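Local coordinates for protein probable zinc protease PqqL (Escherichia coli, PDB 6OFT) that probably acts as a zinc-dependent periplasmic endopeptidase of the M16 family, the chain here being the first half of the full-length protease, at residues G17-I22 with N198-V203; P28-N33 with P103-Q108; N33-I38 with V97-L102. All coordinates share one frame; numbering follows the deposited sequence.

Interaction 1: G17-I22 with N198-V203; sequences GLRYMI and NMTFIV
Met199 O takes a nearly straight hydrogen bond from Arg19 N at 2.9 Å, and a water lies 2.7 Å from the same oxygen. That water accepts from Arg19 NE and is also within bonding distance of Gly17 O, so it may not serve both oxygens. The bend of Arg19 at chi3 (-83°) brings one face of the guanidinium over Thr200 OG1, which lies 3.7 Å from the plane, offset toward the rim. That hydroxyl has its own partner in His39. Three further backbone bonds follow in parallel register: Phe201 N to Arg19 O, Met21 N to Phe201 O and Val203 N to Met21 O.

Met21 sits on the face of Arg19 and Thr200, where its CG meets Thr200 CG2 at 3.9 Å. On the other face, Ile22 CG1 packs against Val203 CB at 4.0 Å, the two side chains lying side by side. Leu18 reaches in from the loop and sets CD1 3.8 Å from Met199 CB.

Helix 378-391 packs on the face of Met21 and Thr200, and helix 209-220 on that of Ile22 and Phe201. Strand 199-205 lies between strands 19-24 and 31-38 in the mixed sheet.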
# COMPACT_ATOMS: atom_id res chain seq x y z
N GLY A 17 -1.81 -26.88 -5.64
CA GLY A 17 -2.37 -25.76 -4.89
C GLY A 17 -1.84 -24.38 -5.21
O GLY A 17 -2.37 -23.39 -4.68
N LEU A 18 -0.78 -24.29 -6.06
CA LEU A 18 -0.20 -23.01 -6.45
C LEU A 18 -1.20 -22.26 -7.34
O LEU A 18 -1.72 -22.84 -8.28
CB LEU A 18 1.15 -23.20 -7.18
CG LEU A 18 1.88 -21.90 -7.59
CD1 LEU A 18 3.32 -21.90 -7.11
CD2 LEU A 18 1.81 -21.68 -9.11
N ARG A 19 -1.45 -20.98 -7.03
CA ARG A 19 -2.37 -20.16 -7.82
C ARG A 19 -1.59 -19.39 -8.86
O ARG A 19 -0.40 -19.14 -8.67
CB ARG A 19 -3.15 -19.19 -6.92
CG ARG A 19 -4.29 -19.81 -6.08
CD ARG A 19 -4.75 -18.83 -5.01
NE ARG A 19 -3.90 -18.90 -3.82
CZ ARG A 19 -3.95 -18.08 -2.77
NH1 ARG A 19 -4.82 -17.07 -2.75
NH2 ARG A 19 -3.13 -18.26 -1.74
N TYR A 20 -2.23 -19.02 -9.96
CA TYR A 20 -1.58 -18.21 -10.99
C TYR A 20 -2.53 -17.17 -11.53
O TYR A 20 -3.75 -17.35 -11.47
CB TYR A 20 -0.97 -19.06 -12.12
CG TYR A 20 -1.92 -20.08 -12.72
CD1 TYR A 20 -2.81 -19.74 -13.73
CD2 TYR A 20 -1.90 -21.40 -12.29
CE1 TYR A 20 -3.70 -20.67 -14.26
CE2 TYR A 20 -2.77 -22.35 -12.83
CZ TYR A 20 -3.67 -21.98 -13.82
OH TYR A 20 -4.50 -22.92 -14.36
N MET A 21 -1.97 -16.06 -12.02
CA MET A 21 -2.72 -14.94 -12.60
C MET A 21 -1.92 -14.49 -13.79
O MET A 21 -0.73 -14.18 -13.65
CB MET A 21 -2.90 -13.78 -11.61
CG MET A 21 -3.52 -14.18 -10.30
SD MET A 21 -3.86 -12.72 -9.32
CE MET A 21 -5.63 -12.81 -9.27
N ILE A 22 -2.55 -14.52 -14.96
CA ILE A 22 -1.93 -14.12 -16.22
C ILE A 22 -2.72 -12.98 -16.85
O ILE A 22 -3.94 -13.07 -17.00
CB ILE A 22 -1.76 -15.31 -17.20
CG1 ILE A 22 -0.92 -16.46 -16.57
CG2 ILE A 22 -1.16 -14.84 -18.56
CD1 ILE A 22 -1.20 -17.79 -17.17
N ASN A 198 0.12 -21.40 -0.50
CA ASN A 198 0.32 -20.06 0.04
C ASN A 198 1.05 -19.21 -1.03
O ASN A 198 1.57 -18.14 -0.72
CB ASN A 198 1.12 -20.14 1.36
CG ASN A 198 1.11 -18.87 2.18
OD1 ASN A 198 0.09 -18.17 2.27
ND2 ASN A 198 2.24 -18.52 2.76
N MET A 199 1.05 -19.69 -2.30
CA MET A 199 1.75 -19.00 -3.40
C MET A 199 0.88 -18.69 -4.60
O MET A 199 0.03 -19.49 -4.99
CB MET A 199 2.94 -19.82 -3.90
CG MET A 199 4.07 -19.92 -2.93
SD MET A 199 5.22 -21.14 -3.57
CE MET A 199 6.40 -21.15 -2.25
N THR A 200 1.15 -17.52 -5.20
CA THR A 200 0.53 -17.06 -6.44
C THR A 200 1.66 -16.61 -7.36
O THR A 200 2.48 -15.78 -6.95
CB THR A 200 -0.49 -15.94 -6.19
OG1 THR A 200 -1.50 -16.42 -5.30
CG2 THR A 200 -1.13 -15.46 -7.49
N PHE A 201 1.73 -17.21 -8.56
CA PHE A 201 2.70 -16.82 -9.58
C PHE A 201 1.97 -15.87 -10.54
O PHE A 201 0.92 -16.24 -11.09
CB PHE A 201 3.28 -18.06 -10.32
CG PHE A 201 4.49 -17.67 -11.14
CD1 PHE A 201 5.70 -17.39 -10.54
CD2 PHE A 201 4.39 -17.53 -12.52
CE1 PHE A 201 6.80 -16.95 -11.29
CE2 PHE A 201 5.49 -17.12 -13.28
CZ PHE A 201 6.68 -16.83 -12.65
N ILE A 202 2.49 -14.64 -10.71
CA ILE A 202 1.87 -13.58 -11.53
C ILE A 202 2.67 -13.31 -12.83
O ILE A 202 3.85 -13.00 -12.77
CB ILE A 202 1.67 -12.30 -10.66
CG1 ILE A 202 0.80 -12.60 -9.41
CG2 ILE A 202 1.09 -11.13 -11.48
CD1 ILE A 202 0.86 -11.54 -8.32
N VAL A 203 2.00 -13.41 -13.98
CA VAL A 203 2.59 -13.18 -15.31
C VAL A 203 1.86 -11.99 -15.95
O VAL A 203 0.67 -12.09 -16.21
CB VAL A 203 2.52 -14.47 -16.21
CG1 VAL A 203 3.07 -14.22 -17.61
CG2 VAL A 203 3.24 -15.65 -15.56
O HOH W 1 -1.91 -20.77 -3.60
O HOH W 2 -2.46 -18.06 1.30

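Interaction 2: P28-N33 with P103-Q108; sequences PKDQVN and PTTQKQ
Asp30 and Thr104 carry this contact, with Pro103 beside them. Thr104 N donates to Asp30 O at 2.8 Å. The N-H comes from above the carbonyl plane, 46° out of it, and the bond is bent to 150° at the hydrogen. The same oxygen also receives a CH contact from Pro103 CA at 3.1 Å. Gln31 and Pro103 form an antiparallel, non-hydrogen-bonded pair there, with side chains leaving in different directions.

Thr104 points at the other segment and splits its two branches. Its OG1 lies between the backbone N and the carbonyl carbon (chi1 57°), on the side of Asp30, 3.6 Å from Asp30 CB. The methyl CG2 turns instead to Val32 and rests 3.7 Å from Val32 CB. A water joins the polar ends: it donates to Asp30 OD1 at 2.8 Å and is hydrogen-bonded to Thr104 OG1 at 2.9 Å. The carboxylate of Asp30 is therefore tied to the threonine through water. Thr105 crosses Asp30 at about a right angle, with its CG2 3.8 Å from Asp30 CG.

Asp30 belongs to a type II beta turn, Pro28 to Gln31, that leads into strand 31-38. Its backbone N is bonded to Asp206. Within the other segment, Lys107 NZ bonds back to Thr104 O and makes a salt bridge with Glu211 of helix 209-220. Gln106 is the N-cap of helix 107-122. The contact thus joins the start of strand 31-38 to the short connection between strand 96-103 and that helix.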
# COMPACT_ATOMS: atom_id res chain seq x y z
N PRO A 28 5.71 -1.99 -22.35
CA PRO A 28 6.46 -2.12 -23.61
C PRO A 28 6.28 -3.47 -24.29
O PRO A 28 5.99 -4.48 -23.63
CB PRO A 28 7.92 -1.88 -23.18
CG PRO A 28 7.98 -2.24 -21.75
CD PRO A 28 6.59 -2.09 -21.17
N LYS A 29 6.43 -3.48 -25.62
CA LYS A 29 6.30 -4.69 -26.42
C LYS A 29 7.41 -5.66 -26.04
O LYS A 29 8.53 -5.24 -25.73
CB LYS A 29 6.44 -4.33 -27.91
CG LYS A 29 5.36 -4.95 -28.80
CD LYS A 29 4.12 -4.06 -28.90
CE LYS A 29 3.01 -4.72 -29.69
NZ LYS A 29 1.70 -4.03 -29.48
N ASP A 30 7.11 -6.97 -26.11
CA ASP A 30 8.03 -8.08 -25.85
C ASP A 30 8.65 -8.05 -24.45
O ASP A 30 9.74 -8.59 -24.25
CB ASP A 30 9.12 -8.17 -26.94
CG ASP A 30 8.57 -8.27 -28.33
OD1 ASP A 30 7.64 -9.08 -28.54
OD2 ASP A 30 9.06 -7.53 -29.21
N GLN A 31 7.93 -7.46 -23.49
CA GLN A 31 8.35 -7.41 -22.10
C GLN A 31 7.33 -8.17 -21.26
O GLN A 31 6.15 -8.15 -21.56
CB GLN A 31 8.52 -5.97 -21.60
CG GLN A 31 9.33 -5.86 -20.28
CD GLN A 31 10.82 -6.08 -20.42
OE1 GLN A 31 11.38 -6.11 -21.52
NE2 GLN A 31 11.51 -6.22 -19.30
N VAL A 32 7.82 -8.85 -20.21
CA VAL A 32 6.99 -9.60 -19.26
C VAL A 32 7.53 -9.43 -17.84
O VAL A 32 8.73 -9.35 -17.63
CB VAL A 32 6.85 -11.10 -19.66
CG1 VAL A 32 8.18 -11.85 -19.50
CG2 VAL A 32 5.74 -11.79 -18.87
N ASN A 33 6.61 -9.36 -16.87
CA ASN A 33 6.90 -9.35 -15.45
C ASN A 33 6.50 -10.71 -14.94
O ASN A 33 5.43 -11.22 -15.29
CB ASN A 33 6.12 -8.26 -14.72
CG ASN A 33 6.75 -6.90 -14.81
OD1 ASN A 33 7.86 -6.71 -15.32
ND2 ASN A 33 6.02 -5.90 -14.33
N PRO A 103 12.84 -9.65 -21.40
CA PRO A 103 12.17 -9.76 -22.71
C PRO A 103 11.52 -11.14 -22.89
O PRO A 103 11.92 -12.11 -22.25
CB PRO A 103 13.32 -9.59 -23.72
CG PRO A 103 14.48 -9.07 -22.94
CD PRO A 103 14.31 -9.62 -21.57
N THR A 104 10.53 -11.24 -23.80
CA THR A 104 9.87 -12.51 -24.10
C THR A 104 10.50 -13.17 -25.34
O THR A 104 10.17 -14.32 -25.65
CB THR A 104 8.38 -12.29 -24.38
OG1 THR A 104 8.25 -11.36 -25.46
CG2 THR A 104 7.62 -11.79 -23.18
N THR A 105 11.41 -12.46 -26.03
CA THR A 105 11.98 -12.89 -27.31
C THR A 105 13.03 -14.03 -27.22
O THR A 105 13.25 -14.71 -28.22
CB THR A 105 12.50 -11.68 -28.08
OG1 THR A 105 13.30 -10.88 -27.21
CG2 THR A 105 11.36 -10.82 -28.63
N GLN A 106 13.66 -14.25 -26.04
CA GLN A 106 14.63 -15.34 -25.86
C GLN A 106 13.95 -16.38 -24.95
O GLN A 106 13.88 -16.19 -23.74
CB GLN A 106 15.97 -14.83 -25.28
CG GLN A 106 17.24 -15.39 -25.93
CD GLN A 106 17.51 -16.86 -25.66
OE1 GLN A 106 16.94 -17.49 -24.76
NE2 GLN A 106 18.39 -17.45 -26.45
N LYS A 107 13.38 -17.43 -25.56
CA LYS A 107 12.61 -18.48 -24.87
C LYS A 107 13.43 -19.29 -23.86
O LYS A 107 12.90 -19.64 -22.81
CB LYS A 107 11.90 -19.41 -25.87
CG LYS A 107 11.00 -18.70 -26.90
CD LYS A 107 9.97 -17.77 -26.25
CE LYS A 107 9.05 -17.09 -27.24
NZ LYS A 107 8.13 -16.15 -26.55
N GLN A 108 14.71 -19.55 -24.14
CA GLN A 108 15.57 -20.31 -23.21
C GLN A 108 15.80 -19.52 -21.91
O GLN A 108 15.88 -20.13 -20.84
CB GLN A 108 16.90 -20.73 -23.88
CG GLN A 108 16.77 -21.87 -24.90
CD GLN A 108 15.93 -21.54 -26.13
OE1 GLN A 108 16.20 -20.59 -26.87
NE2 GLN A 108 14.87 -22.32 -26.35
O HOH W 3 6.04 -10.99 -27.35

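Interaction 3: N33-I38 with V97-L102; sequences NLWLQI and VYQVSL
Four short backbone bonds join Leu34 and Leu36 to Val100 and Tyr98. Leu34 N donates to Val100 O at 2.8 Å, and Val100 N answers to Leu34 O. Leu36 and Tyr98 exchange the same two bonds, with Leu36 N to Tyr98 O at 2.8 Å. These are the hydrogen-bonded pairs of an antiparallel arrangement. A side-chain bond adds to them at one end. Ser101 OG donates to Asn33 OD1 at 2.9 Å, almost in line with the amide C=O (177°). Ser101 OG also accepts from Gln31 NE2, while Asn33 ND2 bonds to Thr382, so the amide is held at both ends.

On the face that also carries Asn33, the side chains of Trp35 and Gln99 lie side by side. Gln99 CG stands 3.5 Å from the centroid of the five-membered ring, straight over it, in a CH-pi contact. The chain then runs extended (chi2 164°), which carries NE2 across the same face to the six-membered ring, 3.3 Å from Trp35 CZ2. Amide and ring planes are 41° apart. Val97 CG1 meets Trp35 CE3 at 3.8 Å. Helix 378-391 also packs against Trp35 and Gln99.

The other face holds Leu34, Leu36, Tyr98 and Val100. Leu34 CD1 touches Leu102 CD2 at 3.8 Å, and Leu34 and Leu36 pack on helix 107-122. Ile38 CG1 reaches the Tyr98 ring at its edge, in plane, and the hydroxyl of Tyr98 bonds to Tyr194.

The Tyr98 side chain lies about 4 Å from that of Glu57, the predicted proton acceptor. The pair belongs to the six-stranded mixed sheet of the M16 peptidase domain. Tyr98 brings it close to the predicted active site, where His54, Glu57 and His58 make up the inverted HxxEH zinc motif of the family.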
# COMPACT_ATOMS: atom_id res chain seq x y z
N ASN A 33 6.61 -9.36 -16.87
CA ASN A 33 6.90 -9.35 -15.45
C ASN A 33 6.50 -10.71 -14.94
O ASN A 33 5.43 -11.22 -15.29
CB ASN A 33 6.12 -8.26 -14.72
CG ASN A 33 6.75 -6.90 -14.81
OD1 ASN A 33 7.86 -6.71 -15.32
ND2 ASN A 33 6.02 -5.90 -14.33
N LEU A 34 7.41 -11.33 -14.19
CA LEU A 34 7.19 -12.64 -13.57
C LEU A 34 7.42 -12.40 -12.09
O LEU A 34 8.52 -12.02 -11.69
CB LEU A 34 8.16 -13.71 -14.11
CG LEU A 34 8.17 -13.97 -15.62
CD1 LEU A 34 9.26 -14.97 -15.97
CD2 LEU A 34 6.81 -14.49 -16.14
N TRP A 35 6.33 -12.47 -11.30
CA TRP A 35 6.39 -12.23 -9.86
C TRP A 35 5.90 -13.44 -9.10
O TRP A 35 4.81 -13.94 -9.38
CB TRP A 35 5.51 -11.03 -9.43
CG TRP A 35 5.95 -9.64 -9.83
CD1 TRP A 35 6.85 -9.28 -10.79
CD2 TRP A 35 5.40 -8.42 -9.32
NE1 TRP A 35 6.94 -7.91 -10.87
CE2 TRP A 35 6.06 -7.35 -9.98
CE3 TRP A 35 4.40 -8.12 -8.37
CZ2 TRP A 35 5.73 -6.01 -9.75
CZ3 TRP A 35 4.11 -6.78 -8.10
CH2 TRP A 35 4.78 -5.75 -8.78
N LEU A 36 6.68 -13.87 -8.09
CA LEU A 36 6.27 -14.94 -7.19
C LEU A 36 5.85 -14.26 -5.89
O LEU A 36 6.66 -13.59 -5.22
CB LEU A 36 7.38 -15.98 -6.95
CG LEU A 36 7.05 -17.05 -5.88
CD1 LEU A 36 5.82 -17.93 -6.31
CD2 LEU A 36 8.29 -17.91 -5.55
N GLN A 37 4.57 -14.44 -5.53
CA GLN A 37 3.99 -13.82 -4.36
C GLN A 37 3.71 -14.83 -3.25
O GLN A 37 2.88 -15.72 -3.41
CB GLN A 37 2.72 -13.03 -4.76
CG GLN A 37 1.87 -12.49 -3.61
CD GLN A 37 0.58 -11.94 -4.14
OE1 GLN A 37 -0.24 -12.66 -4.71
NE2 GLN A 37 0.38 -10.65 -3.98
N ILE A 38 4.40 -14.67 -2.11
CA ILE A 38 4.20 -15.49 -0.92
C ILE A 38 3.21 -14.71 -0.10
O ILE A 38 3.48 -13.56 0.23
CB ILE A 38 5.53 -15.75 -0.12
CG1 ILE A 38 6.74 -16.10 -1.05
CG2 ILE A 38 5.32 -16.79 0.99
CD1 ILE A 38 6.66 -17.31 -1.99
N VAL A 97 7.48 -10.82 -1.97
CA VAL A 97 7.33 -10.91 -3.42
C VAL A 97 8.70 -10.92 -4.10
O VAL A 97 9.56 -10.09 -3.74
CB VAL A 97 6.38 -9.79 -4.00
CG1 VAL A 97 6.23 -9.91 -5.51
CG2 VAL A 97 5.00 -9.84 -3.34
N TYR A 98 8.87 -11.82 -5.10
CA TYR A 98 10.09 -12.00 -5.89
C TYR A 98 9.80 -11.61 -7.31
O TYR A 98 8.84 -12.13 -7.91
CB TYR A 98 10.59 -13.45 -5.75
CG TYR A 98 10.87 -13.82 -4.31
CD1 TYR A 98 12.12 -13.58 -3.75
CD2 TYR A 98 9.88 -14.35 -3.50
CE1 TYR A 98 12.38 -13.87 -2.42
CE2 TYR A 98 10.12 -14.64 -2.16
CZ TYR A 98 11.38 -14.41 -1.63
OH TYR A 98 11.66 -14.74 -0.33
N GLN A 99 10.56 -10.64 -7.84
CA GLN A 99 10.24 -10.00 -9.11
C GLN A 99 11.33 -10.08 -10.15
O GLN A 99 12.50 -9.80 -9.85
CB GLN A 99 9.86 -8.50 -8.88
CG GLN A 99 8.80 -8.26 -7.77
CD GLN A 99 8.72 -6.82 -7.29
OE1 GLN A 99 9.72 -6.12 -7.18
NE2 GLN A 99 7.52 -6.35 -6.97
N VAL A 100 10.95 -10.48 -11.38
CA VAL A 100 11.85 -10.51 -12.53
C VAL A 100 11.08 -9.90 -13.75
O VAL A 100 9.95 -10.28 -14.02
CB VAL A 100 12.43 -11.92 -12.87
CG1 VAL A 100 13.42 -11.84 -14.05
CG2 VAL A 100 13.11 -12.57 -11.66
N SER A 101 11.73 -8.96 -14.45
CA SER A 101 11.24 -8.35 -15.68
C SER A 101 12.28 -8.68 -16.74
O SER A 101 13.47 -8.41 -16.53
CB SER A 101 11.11 -6.84 -15.53
OG SER A 101 10.44 -6.29 -16.66
N LEU A 102 11.87 -9.30 -17.85
CA LEU A 102 12.80 -9.66 -18.91
C LEU A 102 12.10 -9.65 -20.27
O LEU A 102 10.87 -9.70 -20.30
CB LEU A 102 13.43 -11.06 -18.62
CG LEU A 102 12.61 -12.33 -18.92
CD1 LEU A 102 13.52 -13.51 -19.13
CD2 LEU A 102 11.60 -12.64 -17.81

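From the N terminus, strand 19-24 comes first and finds its partner late, at strand 199-205, so interaction 1 closes the longest loop. Strand 31-38 follows. Its start meets the short connection after strand 96-103 in interaction 2, and its body pairs with that strand in interaction 3. Interaction 3 lies within the loop of interaction 2, and both lie within that of interaction 1; none cross. Interactions 2 and 3 share Asn33. Interaction 1 joins interaction 3 through backbone bonds between strands 199-205 and 31-38, and touches interaction 2 where Val203 packs on Val32. Together they tie four strands of one mixed sheet to the start of helix 107-122.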